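Local structure of thioesterase (Pseudomonas aeruginosa, 2O5U) at residues 36-39 / 40-43; 76-79 / 80-83; 132-135 / 136-140. The protein is a putative thioesterase of the 4-hydroxybenzoyl-CoA thioesterase family that probably hydrolyses fatty acyl-CoA thioesters. All blocks are in the same frame, centred on the assembly; numbering follows the deposited sequence.

Interaction 1: 36-39 / 40-43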
loop_
_atom_site.group_PDB
_atom_site.type_symbol
_atom_site.label_atom_id
_atom_site.label_comp_id
_atom_site.label_asym_id
_atom_site.label_seq_id
_atom_site.Cartn_x
_atom_site.Cartn_y
_atom_site.Cartn_z
ATOM N N THR A 36 -4.220 -6.795 -2.681
ATOM C CA THR A 36 -4.410 -6.771 -1.229
ATOM C C THR A 36 -4.540 -8.163 -0.661
ATOM O O THR A 36 -4.117 -8.410 0.431
ATOM C CB THR A 36 -5.618 -5.844 -0.803
ATOM O OG1 THR A 36 -5.495 -4.565 -1.453
ATOM C CG2 THR A 36 -5.658 -5.598 0.732
ATOM N N TYR A 37 -5.067 -9.086 -1.442
ATOM C CA TYR A 37 -5.258 -10.442 -0.971
ATOM C C TYR A 37 -3.922 -11.089 -0.649
ATOM O O TYR A 37 -3.788 -11.811 0.341
ATOM C CB TYR A 37 -6.009 -11.234 -2.033
ATOM C CG TYR A 37 -7.501 -10.923 -2.078
ATOM C CD1 TYR A 37 -7.961 -9.776 -2.720
ATOM C CD2 TYR A 37 -8.425 -11.763 -1.455
ATOM C CE1 TYR A 37 -9.325 -9.457 -2.778
ATOM C CE2 TYR A 37 -9.806 -11.479 -1.508
ATOM C CZ TYR A 37 -10.247 -10.346 -2.175
ATOM O OH TYR A 37 -11.602 -10.097 -2.231
ATOM N N TYR A 38 -2.900 -10.776 -1.441
ATOM C CA TYR A 38 -1.573 -11.321 -1.160
ATOM C C TYR A 38 -0.960 -10.772 0.109
ATOM O O TYR A 38 -0.196 -11.465 0.794
ATOM C CB TYR A 38 -0.647 -11.077 -2.355
ATOM C CG TYR A 38 -0.995 -11.881 -3.576
ATOM C CD1 TYR A 38 -1.575 -11.279 -4.691
ATOM C CD2 TYR A 38 -0.737 -13.251 -3.619
ATOM C CE1 TYR A 38 -1.907 -12.037 -5.810
ATOM C CE2 TYR A 38 -1.065 -14.022 -4.726
ATOM C CZ TYR A 38 -1.617 -13.409 -5.830
ATOM O OH TYR A 38 -1.911 -14.191 -6.933
ATOM N N ALA A 39 -1.261 -9.514 0.413
ATOM C CA ALA A 39 -0.919 -8.910 1.704
ATOM C C ALA A 39 -1.629 -9.606 2.875
ATOM O O ALA A 39 -0.998 -9.841 3.917
ATOM C CB ALA A 39 -1.175 -7.405 1.707
ATOM N N PHE A 40 -2.899 -9.976 2.689
ATOM C CA PHE A 40 -3.601 -10.850 3.675
ATOM C C PHE A 40 -2.889 -12.225 3.806
ATOM O O PHE A 40 -2.744 -12.719 4.927
ATOM C CB PHE A 40 -5.071 -11.091 3.297
ATOM C CG PHE A 40 -5.901 -9.833 3.219
ATOM C CD1 PHE A 40 -5.627 -8.745 4.054
ATOM C CD2 PHE A 40 -6.998 -9.765 2.381
ATOM C CE1 PHE A 40 -6.436 -7.594 4.012
ATOM C CE2 PHE A 40 -7.810 -8.565 2.319
ATOM C CZ PHE A 40 -7.519 -7.525 3.131
ATOM N N PHE A 41 -2.476 -12.844 2.691
ATOM C CA PHE A 41 -1.785 -14.167 2.766
ATOM C C PHE A 41 -0.467 -14.015 3.622
ATOM O O PHE A 41 -0.164 -14.826 4.506
ATOM C CB PHE A 41 -1.333 -14.598 1.389
ATOM C CG PHE A 41 -2.440 -15.051 0.427
ATOM C CD1 PHE A 41 -3.791 -15.020 0.761
ATOM C CD2 PHE A 41 -2.070 -15.574 -0.820
ATOM C CE1 PHE A 41 -4.773 -15.467 -0.156
ATOM C CE2 PHE A 41 -3.038 -16.041 -1.732
ATOM C CZ PHE A 41 -4.388 -15.978 -1.406
ATOM N N ASP A 42 0.306 -12.984 3.320
ATOM C CA ASP A 42 1.582 -12.702 3.978
ATOM C C ASP A 42 1.401 -12.464 5.461
ATOM O O ASP A 42 2.224 -12.936 6.309
ATOM C CB ASP A 42 2.214 -11.397 3.407
ATOM C CG ASP A 42 3.149 -11.646 2.259
ATOM O OD1 ASP A 42 3.002 -12.707 1.601
ATOM O OD2 ASP A 42 4.036 -10.793 2.030
ATOM N N THR A 43 0.363 -11.685 5.774
ATOM C CA THR A 43 -0.010 -11.386 7.149
ATOM C C THR A 43 -0.438 -12.603 7.935
ATOM O O THR A 43 0.055 -12.820 9.028
ATOM C CB THR A 43 -1.092 -10.254 7.195
ATOM O OG1 THR A 43 -0.496 -9.131 6.563
ATOM C CG2 THR A 43 -1.500 -9.916 8.652
#
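T36 and F40 meet one turn apart. The methyl CG2 of T36 lies off-centre over the F40 ring in a CH-pi contact, 4.1 Å from its centroid and 29° off the normal. CG2 stands anti to the backbone N of T36, which places the methyl where it meets F40 CZ at 3.6 Å. The carbonyl O of T36 also lies over a face of this ring, near the rim, while F40 N donates to it at 3.0 Å. Y38 and F41 form an oblique aromatic pair, centroids 5.5 Å apart. Their side chains run side by side and point the same way, with ring planes at 75° and the two CD2 atoms 3.9 Å apart. All this lies on helix 34-53, the central helix of the HotDog fold, which is wrapped by the antiparallel sheet. F41 packs on C71, L101 and F117 of that sheet. Y38 OH bonds to S69 OG of the second subunit, and the Y38 ring stacks on Y38 of that subunit. A39 O is gripped twice by T43, by N at 2.9 Å and by OG1 at 2.8 Å, from opposite faces of the carbonyl plane. T43 OG1 (chi1 -59°) also bonds to W23 N of the third subunit.

Interaction 2: 76-79 / 80-83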
loop_
_atom_site.group_PDB
_atom_site.type_symbol
_atom_site.label_atom_id
_atom_site.label_comp_id
_atom_site.label_asym_id
_atom_site.label_seq_id
_atom_site.Cartn_x
_atom_site.Cartn_y
_atom_site.Cartn_z
ATOM N N PRO A 76 -16.212 -10.599 -4.823
ATOM C CA PRO A 76 -15.591 -9.448 -4.110
ATOM C C PRO A 76 -15.955 -9.294 -2.629
ATOM O O PRO A 76 -17.009 -9.760 -2.173
ATOM C CB PRO A 76 -16.059 -8.232 -4.929
ATOM C CG PRO A 76 -17.279 -8.620 -5.609
ATOM C CD PRO A 76 -17.179 -10.156 -5.849
ATOM N N VAL A 77 -15.084 -8.640 -1.887
ATOM C CA VAL A 77 -15.450 -8.084 -0.604
ATOM C C VAL A 77 -15.040 -6.613 -0.632
ATOM O O VAL A 77 -14.405 -6.177 -1.557
ATOM C CB VAL A 77 -14.738 -8.824 0.606
ATOM C CG1 VAL A 77 -15.075 -10.297 0.622
ATOM C CG2 VAL A 77 -13.214 -8.596 0.619
ATOM N N ALA A 78 -15.442 -5.844 0.360
ATOM C CA ALA A 78 -15.131 -4.432 0.363
ATOM C C ALA A 78 -14.918 -3.964 1.772
ATOM O O ALA A 78 -15.695 -4.342 2.678
ATOM C CB ALA A 78 -16.322 -3.649 -0.325
ATOM N N PHE A 79 -13.912 -3.122 1.985
ATOM C CA PHE A 79 -13.834 -2.344 3.220
ATOM C C PHE A 79 -15.227 -1.671 3.388
ATOM O O PHE A 79 -15.795 -1.165 2.394
ATOM C CB PHE A 79 -12.711 -1.278 3.143
ATOM C CG PHE A 79 -12.868 -0.169 4.162
ATOM C CD1 PHE A 79 -12.332 -0.298 5.448
ATOM C CD2 PHE A 79 -13.603 0.976 3.869
ATOM C CE1 PHE A 79 -12.507 0.683 6.383
ATOM C CE2 PHE A 79 -13.770 1.977 4.826
ATOM C CZ PHE A 79 -13.239 1.819 6.083
ATOM N N PRO A 80 -15.785 -1.663 4.618
ATOM C CA PRO A 80 -15.236 -2.087 5.900
ATOM C C PRO A 80 -15.739 -3.480 6.355
ATOM O O PRO A 80 -15.815 -3.744 7.561
ATOM C CB PRO A 80 -15.788 -1.033 6.852
ATOM C CG PRO A 80 -17.154 -0.717 6.255
ATOM C CD PRO A 80 -17.142 -1.091 4.807
ATOM N N GLN A 81 -16.042 -4.359 5.413
ATOM C CA GLN A 81 -16.364 -5.729 5.797
ATOM C C GLN A 81 -15.261 -6.371 6.661
ATOM O O GLN A 81 -14.025 -6.154 6.464
ATOM C CB GLN A 81 -16.684 -6.564 4.553
ATOM C CG GLN A 81 -18.035 -6.127 3.956
ATOM C CD GLN A 81 -18.388 -6.905 2.719
ATOM O OE1 GLN A 81 -17.617 -6.946 1.777
ATOM N NE2 GLN A 81 -19.531 -7.576 2.736
ATOM N N ARG A 82 -15.697 -7.181 7.626
ATOM C CA ARG A 82 -14.740 -7.945 8.422
ATOM C C ARG A 82 -14.459 -9.292 7.720
ATOM O O ARG A 82 -15.370 -10.007 7.337
ATOM C CB ARG A 82 -15.267 -8.152 9.866
ATOM C CG ARG A 82 -15.734 -6.857 10.591
ATOM C CD ARG A 82 -16.470 -7.225 11.880
ATOM N NE ARG A 82 -17.101 -6.054 12.494
ATOM N N ILE A 83 -13.185 -9.606 7.560
ATOM C CA ILE A 83 -12.766 -10.772 6.821
ATOM C C ILE A 83 -11.964 -11.683 7.757
ATOM O O ILE A 83 -11.595 -11.278 8.865
ATOM C CB ILE A 83 -11.998 -10.406 5.489
ATOM C CG1 ILE A 83 -10.616 -9.742 5.736
ATOM C CG2 ILE A 83 -12.895 -9.509 4.521
ATOM C CD1 ILE A 83 -9.409 -10.770 5.792
#
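This is a type VI beta turn, A78-F79-P80-Q81, with cis P80 at its third position. It lies in the loop between strands 62-73 and 83-92 of the HotDog sheet. The peptide bond between F79 and P80 is cis, and the turn is closed by a backbone hydrogen bond from Q81 N to A78 O at 2.8 Å. The donor lies in the carbonyl plane of A78, on a lone pair. The aromatic ring packs on the proline next to it. P80 CB sits over the centre of one face of the F79 ring, 3.7 Å from the centroid and 11° off the normal. F79 CG is anti to its backbone N, which lays the ring face over the proline, and the two side chains cross at about a right angle. F79 N is held by N26 OD1. F79 packs on T47 and P80 on I50, both of the third subunit. Q81 returns a second bond to A78. CG lies beside the backbone N of Q81 (chi1 -71°) and the chain beyond is extended, which carries OE1 to A78 N. V77 CG2 of the loop meets I83 CG2, at the start of strand 83-92, at 4.0 Å, and both side chains pack on L103. The A78 N-H points to Q81 OE1 in the plane of the side-chain carbonyl, at 2.8 Å with an N-H...O angle of 149°.

Interaction 3: 132-135 / 136-140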
loop_
_atom_site.group_PDB
_atom_site.type_symbol
_atom_site.label_atom_id
_atom_site.label_comp_id
_atom_site.label_asym_id
_atom_site.label_seq_id
_atom_site.Cartn_x
_atom_site.Cartn_y
_atom_site.Cartn_z
ATOM N N ILE A 132 14.271 -25.437 7.588
ATOM C CA ILE A 132 13.312 -24.774 8.435
ATOM C C ILE A 132 13.641 -25.143 9.903
ATOM O O ILE A 132 13.744 -26.337 10.253
ATOM C CB ILE A 132 11.867 -25.242 8.065
ATOM C CG1 ILE A 132 11.505 -24.807 6.629
ATOM C CG2 ILE A 132 10.878 -24.783 9.114
ATOM C CD1 ILE A 132 10.190 -25.567 6.062
ATOM N N PRO A 133 13.835 -24.128 10.749
ATOM C CA PRO A 133 14.136 -24.323 12.164
ATOM C C PRO A 133 13.097 -25.185 12.891
ATOM O O PRO A 133 11.890 -25.070 12.578
ATOM C CB PRO A 133 14.116 -22.898 12.715
ATOM C CG PRO A 133 14.625 -22.026 11.532
ATOM C CD PRO A 133 13.902 -22.704 10.354
ATOM N N GLN A 134 13.551 -25.990 13.866
ATOM C CA GLN A 134 12.688 -26.994 14.554
ATOM C C GLN A 134 11.372 -26.438 15.145
ATOM O O GLN A 134 10.296 -27.012 14.972
ATOM C CB GLN A 134 13.502 -27.793 15.599
ATOM C CG GLN A 134 12.774 -29.061 16.133
ATOM C CD GLN A 134 12.338 -30.047 15.035
ATOM O OE1 GLN A 134 13.170 -30.540 14.267
ATOM N NE2 GLN A 134 11.046 -30.362 14.984
ATOM N N GLU A 135 11.468 -25.317 15.846
ATOM C CA GLU A 135 10.292 -24.717 16.458
ATOM C C GLU A 135 9.293 -24.244 15.382
ATOM O O GLU A 135 8.106 -24.388 15.552
ATOM C CB GLU A 135 10.713 -23.582 17.431
ATOM C CG GLU A 135 9.555 -22.799 18.091
ATOM C CD GLU A 135 10.021 -21.786 19.191
ATOM O OE1 GLU A 135 9.150 -21.169 19.837
ATOM O OE2 GLU A 135 11.243 -21.586 19.442
ATOM N N LEU A 136 9.780 -23.707 14.274
ATOM C CA LEU A 136 8.908 -23.286 13.183
ATOM C C LEU A 136 8.298 -24.520 12.459
ATOM O O LEU A 136 7.098 -24.533 12.144
ATOM C CB LEU A 136 9.732 -22.439 12.233
ATOM C CG LEU A 136 9.188 -21.657 11.071
ATOM C CD1 LEU A 136 7.924 -20.963 11.517
ATOM C CD2 LEU A 136 10.216 -20.614 10.639
ATOM N N ARG A 137 9.108 -25.555 12.202
ATOM C CA ARG A 137 8.604 -26.843 11.659
ATOM C C ARG A 137 7.414 -27.408 12.485
ATOM O O ARG A 137 6.381 -27.837 11.928
ATOM C CB ARG A 137 9.733 -27.897 11.605
ATOM C CG ARG A 137 9.337 -29.188 10.876
ATOM C CD ARG A 137 10.491 -30.197 10.774
ATOM N NE ARG A 137 11.667 -29.548 10.180
ATOM C CZ ARG A 137 11.831 -29.293 8.887
ATOM N NH1 ARG A 137 10.911 -29.668 8.011
ATOM N NH2 ARG A 137 12.918 -28.647 8.476
ATOM N N ASP A 138 7.589 -27.437 13.802
ATOM C CA ASP A 138 6.579 -27.995 14.730
ATOM C C ASP A 138 5.258 -27.267 14.570
ATOM O O ASP A 138 4.225 -27.880 14.481
ATOM C CB ASP A 138 7.044 -27.849 16.185
ATOM C CG ASP A 138 8.102 -28.867 16.568
ATOM O OD1 ASP A 138 8.309 -29.847 15.797
ATOM O OD2 ASP A 138 8.705 -28.666 17.636
ATOM N N ALA A 139 5.317 -25.948 14.504
ATOM C CA ALA A 139 4.129 -25.100 14.290
ATOM C C ALA A 139 3.485 -25.322 12.928
ATOM O O ALA A 139 2.226 -25.351 12.796
ATOM C CB ALA A 139 4.507 -23.638 14.484
ATOM N N LEU A 140 4.322 -25.446 11.898
ATOM C CA LEU A 140 3.818 -25.691 10.536
ATOM C C LEU A 140 3.188 -27.091 10.429
ATOM O O LEU A 140 2.187 -27.285 9.732
ATOM C CB LEU A 140 4.947 -25.584 9.514
ATOM C CG LEU A 140 5.555 -24.193 9.335
ATOM C CD1 LEU A 140 6.849 -24.296 8.518
ATOM C CD2 LEU A 140 4.439 -23.344 8.646
HETATM O O HOH W 1 13.612 -28.920 12.031
#
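This is a local contact at the N-terminal end of the C-terminal helix 134-141, which packs against the sheet and helix 34-53. I132 and R137 meet across this start. I132 CB approaches R137 NH2 at 3.6 Å, while I132 CG2 touches L136 CG and L140 CD1, each at 4.1 Å. The R137 chain is extended to CD and bent at chi3 (-53°), which turns the guanidinium back to the loop. Its NH2 makes a weak bond to I132 O at 3.0 Å. The main partner is G93 O, bonded to NH1; NH2 also bonds N94 O, in the same turn between strands 83-92 and 96-105. A water lies in the guanidinium plane, takes a hydrogen bond from NE at 2.8 Å, and donates to I132 O and Q134 OE1. The Q134 chain bends at chi2 (56°). Its NE2 reaches D138 OD1 at 2.9 Å from above the carboxylate plane, with the two flat groups 52° apart. I132 packs on L92, V97 and F121, L136 on F121 and L49, and L140 on L92, V97 and L49. This is a helix first turn with P133 at the N-cap, its O taking R137 N at 2.8 Å, and one apolar face laid on the HotDog sheet.

Interaction 1 is the core contact, its centre about 6 Å from the chain centre. The centres of interactions 2 and 3 each lie about 17 Å from the chain centre, on opposite sides of it. Interactions 1 and 2 touch: Y37 OH packs on V77 CG2 at 3.6 Å, and both reach the third subunit. Interaction 3 is about 11 Å from interaction 1 at the nearest atoms and meets no other chain of the assembly. L49 of helix 34-53 packs on L136 and L140 of helix 134-141. The chemistry follows the place. Interaction 1 is rich in aromatic rings, interaction 2 rests on a cis-proline and hydrogen bonds between amides, and interaction 3 has an apolar inner face and, outside, R137, Q134, D138 and a water.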